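Local coordinates for protein malic enzyme (Entamoeba histolytica, PDB 3NV9) that probably catalyses the oxidative decarboxylation of malate to pyruvate with NAD or NADP as acceptor, as other malic enzymes do, at residues Tyr442-Ala445 / Glu446-Lys450. Residues are numbered along the deposited sequence; the frame is centred on the assembly and turned at random.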
loop_
_atom_site.group_PDB
_atom_site.type_symbol
_atom_site.label_atom_id
_atom_site.label_comp_id
_atom_site.label_asym_id
_atom_site.label_seq_id
_atom_site.Cartn_x
_atom_site.Cartn_y
_atom_site.Cartn_z
ATOM N N TYR A 442 8.256 -23.778 -7.209
ATOM C CA TYR A 442 8.994 -23.148 -8.294
ATOM C C TYR A 442 8.030 -22.642 -9.316
ATOM O O TYR A 442 8.125 -21.463 -9.748
ATOM C CB TYR A 442 10.056 -24.112 -8.914
ATOM C CG TYR A 442 10.951 -23.431 -9.961
ATOM C CD1 TYR A 442 12.265 -22.985 -9.648
ATOM C CD2 TYR A 442 10.477 -23.230 -11.256
ATOM C CE1 TYR A 442 13.058 -22.386 -10.592
ATOM C CE2 TYR A 442 11.255 -22.610 -12.212
ATOM C CZ TYR A 442 12.516 -22.192 -11.871
ATOM O OH TYR A 442 13.210 -21.590 -12.857
ATOM N N ASP A 443 7.081 -23.503 -9.708
ATOM C CA ASP A 443 6.116 -23.147 -10.775
ATOM C C ASP A 443 5.285 -21.889 -10.426
ATOM O O ASP A 443 5.021 -21.017 -11.294
ATOM C CB ASP A 443 5.123 -24.278 -10.985
ATOM C CG ASP A 443 5.713 -25.494 -11.738
ATOM O OD1 ASP A 443 6.822 -25.396 -12.307
ATOM O OD2 ASP A 443 4.984 -26.537 -11.777
ATOM N N ILE A 444 4.866 -21.802 -9.166
ATOM C CA ILE A 444 4.042 -20.685 -8.724
ATOM C C ILE A 444 4.885 -19.415 -8.731
ATOM O O ILE A 444 4.413 -18.341 -9.092
ATOM C CB ILE A 444 3.501 -20.977 -7.302
ATOM C CG1 ILE A 444 2.582 -22.203 -7.316
ATOM C CG2 ILE A 444 2.789 -19.761 -6.678
ATOM C CD1 ILE A 444 2.108 -22.687 -5.879
ATOM N N ALA A 445 6.142 -19.542 -8.351
ATOM C CA ALA A 445 6.994 -18.366 -8.211
ATOM C C ALA A 445 7.306 -17.880 -9.603
ATOM O O ALA A 445 7.189 -16.696 -9.897
ATOM C CB ALA A 445 8.270 -18.717 -7.455
ATOM N N GLU A 446 7.683 -18.821 -10.469
ATOM C CA GLU A 446 8.110 -18.468 -11.791
ATOM C C GLU A 446 6.964 -17.831 -12.563
ATOM O O GLU A 446 7.168 -16.850 -13.282
ATOM C CB GLU A 446 8.608 -19.686 -12.555
ATOM C CG GLU A 446 8.892 -19.312 -13.985
ATOM C CD GLU A 446 9.439 -20.471 -14.738
ATOM O OE1 GLU A 446 8.797 -21.555 -14.665
ATOM O OE2 GLU A 446 10.508 -20.302 -15.382
ATOM N N HIS A 447 5.760 -18.384 -12.393
ATOM C CA HIS A 447 4.605 -17.875 -13.093
ATOM C C HIS A 447 4.279 -16.455 -12.631
ATOM O O HIS A 447 3.980 -15.588 -13.462
ATOM C CB HIS A 447 3.398 -18.788 -12.882
ATOM C CG HIS A 447 2.118 -18.215 -13.414
ATOM N ND1 HIS A 447 1.140 -17.686 -12.590
ATOM C CD2 HIS A 447 1.670 -18.042 -14.687
ATOM C CE1 HIS A 447 0.127 -17.244 -13.333
ATOM N NE2 HIS A 447 0.425 -17.443 -14.606
ATOM N N ASP A 448 4.353 -16.203 -11.322
ATOM C CA ASP A 448 4.121 -14.844 -10.798
ATOM C C ASP A 448 5.142 -13.750 -11.252
ATOM O O ASP A 448 4.761 -12.636 -11.600
ATOM C CB ASP A 448 3.978 -14.864 -9.266
ATOM C CG ASP A 448 2.690 -15.553 -8.790
ATOM O OD1 ASP A 448 1.858 -16.021 -9.612
ATOM O OD2 ASP A 448 2.510 -15.620 -7.564
ATOM N N ILE A 449 6.402 -14.115 -11.266
ATOM C CA ILE A 449 7.507 -13.234 -11.556
ATOM C C ILE A 449 7.465 -12.908 -13.048
ATOM O O ILE A 449 7.493 -11.730 -13.415
ATOM C CB ILE A 449 8.831 -13.947 -11.138
ATOM C CG1 ILE A 449 8.930 -13.969 -9.610
ATOM C CG2 ILE A 449 10.039 -13.317 -11.767
ATOM C CD1 ILE A 449 9.890 -14.977 -9.065
ATOM N N LYS A 450 7.327 -13.944 -13.883
ATOM C CA LYS A 450 7.069 -13.795 -15.336
ATOM C C LYS A 450 5.844 -12.932 -15.692
ATOM O O LYS A 450 5.917 -12.088 -16.564
ATOM C CB LYS A 450 6.957 -15.205 -15.984
ATOM C CG LYS A 450 6.551 -15.238 -17.474
ATOM C CD LYS A 450 6.299 -16.733 -17.949
ATOM C CE LYS A 450 5.069 -16.887 -18.873
ATOM N NZ LYS A 450 3.760 -16.605 -18.112
HETATM O O HOH W 1 5.380 -21.642 -13.933
#
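Y442 and E446 both hold CG opposite the backbone N, with chi1 at -174° and 173°. The E446 chain runs extended from there, so its carboxylate reaches the Y442 ring one helical turn back. OE1 of E446 lies at the ring edge, near the ring plane, 3.6 Å from CE2 of Y442. The carboxylate is turned 78° against the ring. E446 OE2 lies 3.9 Å from Y442 OH. A water links the same turn: it donates to D443 O at 2.7 Å and, weakly, to E446 OE1.

The backbone is regular alpha-helix within helix 438-461. E446 N bonds to Y442 O at 2.8 Å, and the next three amides repeat the i to i+4 pattern, ending with I449 N on A445 O at 3.0 Å. H447 ND1 makes a weak hydrogen bond to D448 OD1 at 3.5 Å. D448 OD2 forms a salt bridge with K368, which ties this helix to helix 363-372.

A445 CB meets I449 CD1 at 4.4 Å as one apolar contact. Both residues pack on helix 413-428, and A445 also touches helix 363-372, where I444 packs on I372. Y442 joins them on P415 and A419.

The Y442 and E446 side chains thus meet without a hydrogen bond between them. OE1 of E446 faces a C-H edge, an approach consistent with weak attraction to the slightly positive rim of the ring.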